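Local coordinates for protein 6-phospho-beta-glucosidase BglT (Thermotoga maritima, PDB 1UP6) that hydrolyses cellobiose 6'-phosphate to glucose 6-phosphate and glucose, using NAD+ and manganese in an unusual mechanism with redox and elimination steps, at residues I34-D39 and D64-A69; C163-N168 and L191-F196; D224-T229 and Y242-L247. All coordinates share one frame; numbering follows the deposited sequence.

Contact 1: residues I34-D39 and D64-A69; sequences IFYDID and DTFEGA. With MN (manganese (II) ion), chain M; MN (manganese (II) ion), chain L; NAD (nicotinamide-adenine-dinucleotide), chain I.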
# COMPACT_ATOMS: atom_id res chain seq x y z
N ILE A 34 6.17 -22.11 -37.22
CA ILE A 34 5.40 -21.52 -38.32
C ILE A 34 5.63 -20.01 -38.39
O ILE A 34 5.60 -19.33 -37.37
CB ILE A 34 3.89 -21.89 -38.19
CG1 ILE A 34 3.10 -21.43 -39.42
CG2 ILE A 34 3.27 -21.31 -36.94
CD1 ILE A 34 1.82 -22.31 -39.68
N PHE A 35 5.80 -19.49 -39.60
CA PHE A 35 6.11 -18.09 -39.83
C PHE A 35 5.01 -17.30 -40.53
O PHE A 35 4.43 -17.77 -41.50
CB PHE A 35 7.42 -17.94 -40.64
CG PHE A 35 8.62 -18.54 -39.97
CD1 PHE A 35 8.93 -19.88 -40.15
CD2 PHE A 35 9.42 -17.78 -39.13
CE1 PHE A 35 10.02 -20.45 -39.51
CE2 PHE A 35 10.53 -18.33 -38.50
CZ PHE A 35 10.83 -19.67 -38.69
N TYR A 36 4.72 -16.10 -40.02
CA TYR A 36 3.84 -15.15 -40.66
C TYR A 36 4.55 -13.81 -40.91
O TYR A 36 5.28 -13.32 -40.06
CB TYR A 36 2.58 -14.91 -39.82
CG TYR A 36 1.76 -13.77 -40.38
CD1 TYR A 36 1.10 -13.91 -41.59
CD2 TYR A 36 1.73 -12.54 -39.74
CE1 TYR A 36 0.39 -12.86 -42.16
CE2 TYR A 36 1.02 -11.49 -40.27
CZ TYR A 36 0.35 -11.66 -41.49
OH TYR A 36 -0.37 -10.64 -42.03
N ASP A 37 4.30 -13.19 -42.06
CA ASP A 37 4.77 -11.84 -42.31
C ASP A 37 3.86 -11.12 -43.28
O ASP A 37 3.37 -11.75 -44.20
CB ASP A 37 6.21 -11.88 -42.87
CG ASP A 37 6.97 -10.59 -42.63
OD1 ASP A 37 6.66 -9.57 -43.28
OD2 ASP A 37 7.89 -10.48 -41.80
N ILE A 38 3.63 -9.82 -43.10
CA ILE A 38 2.90 -9.01 -44.09
C ILE A 38 3.60 -8.91 -45.44
O ILE A 38 2.93 -8.86 -46.49
CB ILE A 38 2.51 -7.61 -43.57
CG1 ILE A 38 3.76 -6.79 -43.22
CG2 ILE A 38 1.51 -7.75 -42.37
CD1 ILE A 38 3.51 -5.27 -43.02
N ASP A 39 4.93 -8.93 -45.41
CA ASP A 39 5.79 -8.95 -46.60
C ASP A 39 6.18 -10.38 -47.07
O ASP A 39 7.21 -10.92 -46.64
CB ASP A 39 7.06 -8.14 -46.30
CG ASP A 39 7.93 -7.90 -47.55
OD1 ASP A 39 7.66 -8.48 -48.64
OD2 ASP A 39 8.91 -7.13 -47.53
N ASP A 64 -0.01 -17.93 -44.58
CA ASP A 64 -0.43 -16.71 -45.26
C ASP A 64 -1.23 -15.74 -44.36
O ASP A 64 -1.45 -14.61 -44.75
CB ASP A 64 -1.25 -17.08 -46.50
CG ASP A 64 -0.40 -17.61 -47.65
OD1 ASP A 64 0.79 -17.23 -47.79
OD2 ASP A 64 -0.87 -18.42 -48.48
N THR A 65 -1.67 -16.19 -43.19
CA THR A 65 -2.47 -15.37 -42.29
C THR A 65 -1.90 -15.41 -40.89
O THR A 65 -1.27 -16.39 -40.50
CB THR A 65 -3.94 -15.87 -42.23
OG1 THR A 65 -3.97 -17.22 -41.75
CG2 THR A 65 -4.57 -15.95 -43.63
N PHE A 66 -2.15 -14.35 -40.12
CA PHE A 66 -1.86 -14.35 -38.69
C PHE A 66 -2.59 -15.47 -37.93
O PHE A 66 -1.97 -16.20 -37.16
CB PHE A 66 -2.17 -12.98 -38.07
CG PHE A 66 -1.83 -12.90 -36.61
CD1 PHE A 66 -2.74 -13.32 -35.64
CD2 PHE A 66 -0.56 -12.44 -36.20
CE1 PHE A 66 -2.42 -13.26 -34.30
CE2 PHE A 66 -0.23 -12.37 -34.87
CZ PHE A 66 -1.15 -12.77 -33.91
N GLU A 67 -3.91 -15.59 -38.15
CA GLU A 67 -4.73 -16.54 -37.41
C GLU A 67 -4.22 -17.98 -37.64
O GLU A 67 -4.15 -18.80 -36.71
CB GLU A 67 -6.21 -16.38 -37.75
CG GLU A 67 -7.15 -17.12 -36.80
CD GLU A 67 -8.59 -16.58 -36.78
OE1 GLU A 67 -8.79 -15.34 -36.65
OE2 GLU A 67 -9.54 -17.40 -36.85
N GLY A 68 -3.84 -18.27 -38.88
CA GLY A 68 -3.30 -19.57 -39.26
C GLY A 68 -1.97 -19.92 -38.61
O GLY A 68 -1.68 -21.07 -38.39
N ALA A 69 -1.16 -18.92 -38.32
CA ALA A 69 0.08 -19.14 -37.55
C ALA A 69 -0.14 -19.38 -36.04
O ALA A 69 0.56 -20.19 -35.45
CB ALA A 69 1.05 -18.00 -37.77
MN MN M . 2.27 -7.37 -47.95
MN MN L . 2.07 -9.82 -48.03
PA NAD I . 12.06 -4.76 -39.61
O1A NAD I . 11.67 -3.33 -39.56
O2A NAD I . 12.65 -5.02 -41.01
O5B NAD I . 10.75 -5.68 -39.26
C5B NAD I . 10.64 -7.08 -39.14
C4B NAD I . 9.55 -7.68 -40.06
O4B NAD I . 8.25 -7.49 -39.52
C3B NAD I . 9.49 -7.12 -41.49
O3B NAD I . 9.96 -8.07 -42.42
C2B NAD I . 8.02 -6.79 -41.74
O2B NAD I . 7.52 -7.27 -42.96
C1B NAD I . 7.30 -7.44 -40.57
N9A NAD I . 6.12 -6.72 -40.09
C8A NAD I . 5.94 -5.37 -39.92
N7A NAD I . 4.69 -5.17 -39.44
C5A NAD I . 4.07 -6.36 -39.29
C6A NAD I . 2.80 -6.72 -38.84
N6A NAD I . 1.95 -5.77 -38.46
N1A NAD I . 2.44 -8.05 -38.81
C2A NAD I . 3.34 -9.01 -39.22
N3A NAD I . 4.60 -8.67 -39.69
C4A NAD I . 4.95 -7.36 -39.71
O3 NAD I . 13.28 -4.84 -38.55
PN NAD I . 13.47 -5.64 -37.16
O1N NAD I . 14.59 -4.94 -36.47
O2N NAD I . 13.64 -7.08 -37.47
O5D NAD I . 12.12 -5.40 -36.31
C5D NAD I . 11.75 -6.37 -35.34
C4D NAD I . 10.90 -5.74 -34.25
O4D NAD I . 11.38 -6.23 -33.02
C3D NAD I . 11.04 -4.22 -34.19
O3D NAD I . 9.95 -3.65 -33.50
C2D NAD I . 12.30 -4.07 -33.37
O2D NAD I . 12.46 -2.79 -32.80
C1D NAD I . 12.02 -5.16 -32.34
N1N NAD I . 13.23 -5.62 -31.65
C2N NAD I . 13.21 -5.54 -30.30
C3N NAD I . 14.31 -5.98 -29.57
C7N NAD I . 14.26 -5.87 -28.09
O7N NAD I . 15.51 -6.00 -27.42
N7N NAD I . 13.08 -5.64 -27.48
C4N NAD I . 15.43 -6.48 -30.23
C5N NAD I . 15.44 -6.55 -31.62
C6N NAD I . 14.31 -6.11 -32.32
O HOH W 1 1.90 -11.81 -46.46

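Contact 2: residues C163-N168 and L191-F196; sequences CNVPIN and LNHLSF. With G6P (6-O-phosphono-alpha-D-glucopyranose), chain K; NAD (nicotinamide-adenine-dinucleotide), chain I.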
# COMPACT_ATOMS: atom_id res chain seq x y z
N CYS A 163 13.61 -7.90 -23.93
CA CYS A 163 14.57 -6.95 -24.48
C CYS A 163 15.92 -7.65 -24.47
O CYS A 163 16.10 -8.63 -23.73
CB CYS A 163 14.63 -5.76 -23.54
SG CYS A 163 15.85 -4.51 -24.01
N ASN A 164 16.90 -7.17 -25.23
CA ASN A 164 18.23 -7.81 -25.22
C ASN A 164 19.28 -7.23 -24.27
O ASN A 164 20.39 -7.79 -24.16
CB ASN A 164 18.84 -7.86 -26.61
CG ASN A 164 19.36 -6.51 -27.06
OD1 ASN A 164 20.52 -6.50 -27.67
ND2 ASN A 164 18.68 -5.49 -26.90
N VAL A 165 18.98 -6.14 -23.58
CA VAL A 165 20.06 -5.58 -22.75
C VAL A 165 20.35 -6.35 -21.44
O VAL A 165 21.51 -6.45 -21.03
CB VAL A 165 20.04 -3.99 -22.55
CG1 VAL A 165 19.05 -3.30 -23.47
CG2 VAL A 165 19.80 -3.59 -21.08
N PRO A 166 19.33 -6.93 -20.79
CA PRO A 166 19.61 -7.88 -19.71
C PRO A 166 20.58 -8.99 -20.16
O PRO A 166 21.66 -9.14 -19.57
CB PRO A 166 18.22 -8.42 -19.37
CG PRO A 166 17.29 -7.30 -19.71
CD PRO A 166 17.88 -6.75 -20.98
N ILE A 167 20.24 -9.76 -21.20
CA ILE A 167 21.13 -10.87 -21.55
C ILE A 167 22.52 -10.45 -22.05
O ILE A 167 23.53 -11.14 -21.79
CB ILE A 167 20.49 -11.91 -22.53
CG1 ILE A 167 21.36 -13.19 -22.51
CG2 ILE A 167 20.28 -11.30 -23.94
CD1 ILE A 167 20.95 -14.28 -23.47
N ASN A 168 22.59 -9.33 -22.76
CA ASN A 168 23.90 -8.82 -23.13
C ASN A 168 24.72 -8.49 -21.90
O ASN A 168 25.91 -8.76 -21.86
CB ASN A 168 23.79 -7.59 -24.04
CG ASN A 168 23.45 -7.96 -25.47
OD1 ASN A 168 23.82 -9.18 -25.90
ND2 ASN A 168 22.86 -7.15 -26.20
N LEU A 191 12.46 0.16 -16.23
CA LEU A 191 11.58 0.01 -17.38
C LEU A 191 12.49 -0.47 -18.48
O LEU A 191 13.71 -0.32 -18.41
CB LEU A 191 10.94 1.35 -17.77
CG LEU A 191 9.54 1.63 -17.21
CD1 LEU A 191 9.25 0.93 -15.87
CD2 LEU A 191 9.21 3.10 -17.16
N ASN A 192 11.91 -1.06 -19.49
CA ASN A 192 12.66 -1.44 -20.66
C ASN A 192 13.39 -0.22 -21.24
O ASN A 192 12.75 0.82 -21.51
CB ASN A 192 11.71 -2.06 -21.68
CG ASN A 192 12.43 -2.58 -22.90
OD1 ASN A 192 12.13 -2.14 -24.01
ND2 ASN A 192 13.39 -3.52 -22.72
N HIS A 193 14.71 -0.35 -21.43
CA HIS A 193 15.58 0.73 -21.93
C HIS A 193 15.72 1.86 -20.90
O HIS A 193 15.98 3.03 -21.25
CB HIS A 193 15.05 1.30 -23.26
CG HIS A 193 15.19 0.34 -24.40
ND1 HIS A 193 14.24 0.18 -25.38
CD2 HIS A 193 16.18 -0.55 -24.69
CE1 HIS A 193 14.64 -0.75 -26.24
NE2 HIS A 193 15.81 -1.21 -25.84
N LEU A 194 15.55 1.52 -19.63
CA LEU A 194 15.43 2.52 -18.59
C LEU A 194 15.66 1.79 -17.29
O LEU A 194 14.84 1.87 -16.34
CB LEU A 194 14.02 3.06 -18.60
CG LEU A 194 13.67 4.52 -18.39
CD1 LEU A 194 12.96 4.71 -17.06
CD2 LEU A 194 14.82 5.50 -18.59
N SER A 195 16.76 1.03 -17.26
CA SER A 195 16.99 0.09 -16.17
C SER A 195 18.30 0.30 -15.41
O SER A 195 19.22 1.01 -15.85
CB SER A 195 16.91 -1.36 -16.69
OG SER A 195 17.96 -1.59 -17.63
N PHE A 196 18.34 -0.30 -14.24
CA PHE A 196 19.37 0.01 -13.29
C PHE A 196 19.81 -1.30 -12.61
O PHE A 196 18.97 -2.15 -12.26
CB PHE A 196 18.87 1.04 -12.28
CG PHE A 196 18.41 2.33 -12.91
CD1 PHE A 196 17.12 2.44 -13.45
CD2 PHE A 196 19.26 3.43 -12.97
CE1 PHE A 196 16.70 3.59 -14.06
CE2 PHE A 196 18.83 4.63 -13.57
CZ PHE A 196 17.54 4.71 -14.11
C1 G6P K . 19.37 -2.46 -28.83
C2 G6P K . 17.99 -2.45 -28.19
C3 G6P K . 16.98 -2.98 -29.18
C4 G6P K . 16.99 -2.21 -30.47
C5 G6P K . 18.41 -2.17 -31.04
C6 G6P K . 18.42 -1.25 -32.27
O1 G6P K . 20.31 -1.94 -27.88
O2 G6P K . 17.99 -3.31 -27.06
O3 G6P K . 15.68 -2.93 -28.64
O4 G6P K . 16.14 -2.92 -31.36
O5 G6P K . 19.32 -1.67 -30.04
O6 G6P K . 19.53 -1.55 -33.12
P G6P K . 19.45 -1.13 -34.62
O1P G6P K . 20.49 -2.06 -35.41
O2P G6P K . 19.87 0.24 -34.88
O3P G6P K . 18.11 -1.53 -35.27
PA NAD I . 12.06 -4.76 -39.61
O1A NAD I . 11.67 -3.33 -39.56
O2A NAD I . 12.65 -5.02 -41.01
O5B NAD I . 10.75 -5.68 -39.26
C5B NAD I . 10.64 -7.08 -39.14
C4B NAD I . 9.55 -7.68 -40.06
O4B NAD I . 8.25 -7.49 -39.52
C3B NAD I . 9.49 -7.12 -41.49
O3B NAD I . 9.96 -8.07 -42.42
C2B NAD I . 8.02 -6.79 -41.74
O2B NAD I . 7.52 -7.27 -42.96
C1B NAD I . 7.30 -7.44 -40.57
N9A NAD I . 6.12 -6.72 -40.09
C8A NAD I . 5.94 -5.37 -39.92
N7A NAD I . 4.69 -5.17 -39.44
C5A NAD I . 4.07 -6.36 -39.29
C6A NAD I . 2.80 -6.72 -38.84
N6A NAD I . 1.95 -5.77 -38.46
N1A NAD I . 2.44 -8.05 -38.81
C2A NAD I . 3.34 -9.01 -39.22
N3A NAD I . 4.60 -8.67 -39.69
C4A NAD I . 4.95 -7.36 -39.71
O3 NAD I . 13.28 -4.84 -38.55
PN NAD I . 13.47 -5.64 -37.16
O1N NAD I . 14.59 -4.94 -36.47
O2N NAD I . 13.64 -7.08 -37.47
O5D NAD I . 12.12 -5.40 -36.31
C5D NAD I . 11.75 -6.37 -35.34
C4D NAD I . 10.90 -5.74 -34.25
O4D NAD I . 11.38 -6.23 -33.02
C3D NAD I . 11.04 -4.22 -34.19
O3D NAD I . 9.95 -3.65 -33.50
C2D NAD I . 12.30 -4.07 -33.37
O2D NAD I . 12.46 -2.79 -32.80
C1D NAD I . 12.02 -5.16 -32.34
N1N NAD I . 13.23 -5.62 -31.65
C2N NAD I . 13.21 -5.54 -30.30
C3N NAD I . 14.31 -5.98 -29.57
C7N NAD I . 14.26 -5.87 -28.09
O7N NAD I . 15.51 -6.00 -27.42
N7N NAD I . 13.08 -5.64 -27.48
C4N NAD I . 15.43 -6.48 -30.23
C5N NAD I . 15.44 -6.55 -31.62
C6N NAD I . 14.31 -6.11 -32.32

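Contact 3: residues D224-T229 and Y242-L247; sequences DEDFPT and YLRYYL. With G6P (6-O-phosphono-alpha-D-glucopyranose), chain K.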
# COMPACT_ATOMS: atom_id res chain seq x y z
N ASP A 224 34.10 9.98 -25.21
CA ASP A 224 33.36 11.17 -24.81
C ASP A 224 31.86 10.95 -24.78
O ASP A 224 31.11 11.88 -24.40
CB ASP A 224 33.66 12.24 -25.88
CG ASP A 224 33.42 13.65 -25.40
OD1 ASP A 224 34.28 14.20 -24.68
OD2 ASP A 224 32.41 14.30 -25.72
N GLU A 225 31.40 9.77 -25.20
CA GLU A 225 29.97 9.52 -25.35
C GLU A 225 29.42 8.68 -24.23
O GLU A 225 28.21 8.32 -24.27
CB GLU A 225 29.72 8.73 -26.64
CG GLU A 225 28.78 9.37 -27.64
CD GLU A 225 28.41 8.38 -28.72
OE1 GLU A 225 27.49 7.54 -28.51
OE2 GLU A 225 29.06 8.43 -29.78
N ASP A 226 30.25 8.33 -23.25
CA ASP A 226 29.70 7.53 -22.15
C ASP A 226 30.09 8.03 -20.75
O ASP A 226 30.96 8.88 -20.61
CB ASP A 226 29.92 6.00 -22.33
CG ASP A 226 28.83 5.15 -21.60
OD1 ASP A 226 27.72 4.91 -22.17
OD2 ASP A 226 29.02 4.70 -20.43
N PHE A 227 29.40 7.52 -19.75
CA PHE A 227 29.40 8.13 -18.44
C PHE A 227 30.81 8.17 -17.96
O PHE A 227 31.51 7.19 -18.11
CB PHE A 227 28.49 7.33 -17.53
CG PHE A 227 27.07 7.37 -17.96
CD1 PHE A 227 26.29 8.51 -17.74
CD2 PHE A 227 26.52 6.32 -18.66
CE1 PHE A 227 24.99 8.57 -18.16
CE2 PHE A 227 25.19 6.37 -19.10
CZ PHE A 227 24.42 7.48 -18.83
N PRO A 228 31.26 9.30 -17.43
CA PRO A 228 32.60 9.37 -16.85
C PRO A 228 32.62 8.57 -15.56
O PRO A 228 31.58 8.06 -15.11
CB PRO A 228 32.79 10.86 -16.58
CG PRO A 228 31.41 11.36 -16.37
CD PRO A 228 30.55 10.59 -17.34
N THR A 229 33.81 8.50 -14.97
CA THR A 229 34.15 7.67 -13.82
C THR A 229 33.52 8.16 -12.52
O THR A 229 33.06 7.35 -11.70
CB THR A 229 35.69 7.67 -13.68
OG1 THR A 229 36.27 6.91 -14.76
CG2 THR A 229 36.19 6.96 -12.39
N TYR A 242 20.85 3.54 -22.58
CA TYR A 242 19.82 4.44 -23.08
C TYR A 242 19.59 5.63 -22.17
O TYR A 242 18.98 6.63 -22.60
CB TYR A 242 18.48 3.70 -23.29
CG TYR A 242 18.46 2.95 -24.57
CD1 TYR A 242 18.91 1.62 -24.64
CD2 TYR A 242 18.02 3.57 -25.74
CE1 TYR A 242 18.91 0.94 -25.86
CE2 TYR A 242 18.02 2.90 -26.95
CZ TYR A 242 18.46 1.59 -27.01
OH TYR A 242 18.45 0.93 -28.22
N LEU A 243 20.08 5.55 -20.94
CA LEU A 243 19.99 6.67 -20.01
C LEU A 243 20.75 7.89 -20.49
O LEU A 243 20.47 8.99 -20.07
CB LEU A 243 20.44 6.31 -18.60
CG LEU A 243 19.29 6.08 -17.59
CD1 LEU A 243 18.39 7.29 -17.38
CD2 LEU A 243 18.41 4.87 -17.99
N ARG A 244 21.71 7.67 -21.37
CA ARG A 244 22.44 8.76 -22.01
C ARG A 244 21.52 9.82 -22.64
O ARG A 244 21.86 10.99 -22.58
CB ARG A 244 23.36 8.21 -23.11
CG ARG A 244 24.75 7.89 -22.62
CD ARG A 244 25.33 6.63 -23.24
NE ARG A 244 25.76 6.82 -24.62
CZ ARG A 244 25.23 6.21 -25.69
NH1 ARG A 244 24.23 5.34 -25.56
NH2 ARG A 244 25.72 6.48 -26.90
N TYR A 245 20.38 9.41 -23.22
CA TYR A 245 19.49 10.39 -23.86
C TYR A 245 18.88 11.31 -22.80
O TYR A 245 18.56 12.46 -23.09
CB TYR A 245 18.41 9.69 -24.72
CG TYR A 245 19.01 8.82 -25.78
CD1 TYR A 245 19.61 9.38 -26.89
CD2 TYR A 245 19.04 7.43 -25.64
CE1 TYR A 245 20.21 8.58 -27.87
CE2 TYR A 245 19.63 6.63 -26.60
CZ TYR A 245 20.21 7.20 -27.70
OH TYR A 245 20.81 6.42 -28.65
N TYR A 246 18.74 10.80 -21.57
CA TYR A 246 18.22 11.58 -20.45
C TYR A 246 19.33 12.45 -19.86
O TYR A 246 19.23 13.66 -19.86
CB TYR A 246 17.56 10.69 -19.38
CG TYR A 246 16.30 10.00 -19.87
CD1 TYR A 246 16.36 8.78 -20.56
CD2 TYR A 246 15.04 10.59 -19.67
CE1 TYR A 246 15.20 8.17 -21.03
CE2 TYR A 246 13.88 9.97 -20.13
CZ TYR A 246 13.97 8.76 -20.81
OH TYR A 246 12.82 8.15 -21.27
N LEU A 247 20.42 11.83 -19.41
CA LEU A 247 21.43 12.51 -18.59
C LEU A 247 22.49 13.26 -19.39
O LEU A 247 23.24 14.11 -18.85
CB LEU A 247 22.10 11.49 -17.69
CG LEU A 247 21.57 11.12 -16.29
CD1 LEU A 247 20.45 12.03 -15.77
CD2 LEU A 247 21.18 9.68 -16.27
C1 G6P K . 19.37 -2.46 -28.83
C2 G6P K . 17.99 -2.45 -28.19
C3 G6P K . 16.98 -2.98 -29.18
C4 G6P K . 16.99 -2.21 -30.47
C5 G6P K . 18.41 -2.17 -31.04
C6 G6P K . 18.42 -1.25 -32.27
O1 G6P K . 20.31 -1.94 -27.88
O2 G6P K . 17.99 -3.31 -27.06
O3 G6P K . 15.68 -2.93 -28.64
O4 G6P K . 16.14 -2.92 -31.36
O5 G6P K . 19.32 -1.67 -30.04
O6 G6P K . 19.53 -1.55 -33.12
P G6P K . 19.45 -1.13 -34.62
O1P G6P K . 20.49 -2.06 -35.41
O2P G6P K . 19.87 0.24 -34.88
O3P G6P K . 18.11 -1.53 -35.27

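Contact 1: residues I34-D39 and D64-A69
Y36 sets its ring against the backbone that leads into helix 66-70, and this is the tightly packed part. F66 N lies over one ring face, offset toward the rim, 3.6 Å from Y36 CE1. D64 O comes to the ring edge instead. Y36 CG is anti to the backbone N (chi1 171°), which carries the ring across to residues 64-66. Nearer the start of residues 34-39, A69 CB touches both Y36 CB at 4.0 Å and I34 CG2 at 4.1 Å. The F66 ring also stacks on Y124. Y36 CE2 lies 3.6 Å from NAD C2A, which approaches the ring obliquely.

The solvent side is at D64 and T65, whose exposed side chains point away from the strand. T65 OG1 caps G68 N at 3.1 Å.

Just past the strand, D37 accepts from both adenosine ribose hydroxyls of NAD. The O2B to OD1 bond is modelled very short, so its length is doubtful; O3B to OD2 is 3.2 Å. An acid here, after the second strand, is characteristic of NAD-binding Rossmann folds. The chemistry is thus divided. The two segments meet by van der Waals packing, while polar groups nearby serve the helix cap and the cofactor.

Contact 2: residues C163-N168 and L191-F196
C163 and H193 are brought together by their first torsions. C163 SG is anti to the backbone N (chi1 177°), and H193 CG is anti to its carbonyl carbon (chi1 -70°). The sulfur is modelled 3.8 Å from H193 NE2, but it sits too close to N192, and its place is less sure. It approaches the imidazole obliquely. Both residues belong to the manganese site, which probably accounts for their closeness. C163 SG also lies in line with V165 N of helix 165-177, but this capping bond is doubtful for the same reason.

V165 CG1 meets the same imidazole at its edge, 4.2 Å from H193 CD2. The sugar O2 of glucose 6-phosphate lies in the ring plane. H193 NE2 gives weak bonds to this O2 and to O3 of the sugar, each at 3.3 Å. The bond to O2 is nearly straight at 166°, and that to O3 is bent. N164 serves the cofactor: its backbone N donates to NAD O7N at 2.8 Å, gripping the carboxamide of the nicotinamide. Its side chain also lines the sugar site, with ND2 next to O2. The sugar phosphate, the metal site and the nicotinamide therefore meet at this one junction.

H193 has a positive phi and sits in a type II turn, L191 to L194, between strands 184-189 and 194-202. The amide of N192 is bonded through ND2 to E334, and S195 OG to N240 and Y188. Strand 332-340 borders the contact, with E334 touching C163, P166 and S195. Helix 354-376 packs on L191, L194 and F196. Helix 295-307 meets N164 and I167. The contact thus joins the end of the nucleotide-binding sheet, through helix 165-177, to the antiparallel sheet that follows.

Contact 3: residues D224-T229 and Y242-L247
R244 reaches over to E225 with its side chain bent at chi2 (142°) and chi3 (75°). The bends swing the guanidinium back over the loop 224-229, where it meets both the backbone and the side chain of E225. R244 NE donates to E225 O at 2.9 Å. The carbonyl lies in the guanidinium plane and points almost straight at the donor. The E225 chain is extended beyond CG and brings OE1 to R244 NH2 at 2.6 Å, a salt bridge whose hydrogen bond is bent and weak. Carboxylate and guanidinium are nearly coplanar, 17° apart. E225 OE1 has a second cation in K255, and R244 NH1 donates to P241 O.

D226 completes the charge network in another way. Its OD1 is 3.7 Å from R244 NE but well out of the guanidinium plane, a long ion pair to which no N-H points. D226 OD2 instead accepts a weak bond from F227 N.

F227 CG is anti to the carbonyl carbon, which carries the ring to the helix. F227 CZ touches R244 CG at 3.8 Å, R244 N at 3.7 Å and L243 CB at 4.2 Å. L247 CB comes to the ring edge at F227 CE1, 4.1 Å. Ring and guanidinium stand steeply to each other. F231 stacks on the F227 ring.

A methionine in place of R244 would probably leave E225 O without this donor, E225 OE1 with K255 alone of the two cations, and D226 without its long-range partner.

L247 also packs on V395 of the second subunit. Y242, the proton acceptor, gives a weak bond from OH to the sugar O5. The arrangement is a salt-bridge network that ties a surface loop to the short helix following the catalytic tyrosine of this family 4 glycosidase.

Overall arrangement
Contacts 2 and 3 are neighbours, their centres about 15 Å apart. They touch directly: H193 O is 3.3 Å from Y242 CB, and L194 and F196 pack on L243. Contact 3 reaches the active site through Y242. Its salt bridges lie farther out, with the R244 side chain about 13 Å from a bound manganese. H193 and Y242 both make weak hydrogen bonds to the sugar of glucose 6-phosphate. Contact 1 stands apart, about 29 Å from contact 2 and 40 Å from contact 3 between centres. NAD spans the gap to contact 2, with its adenosine ribose at 34-39 and its nicotinamide at 163-168. Contacts 1 and 3 lie on opposite sides of the chain's centre.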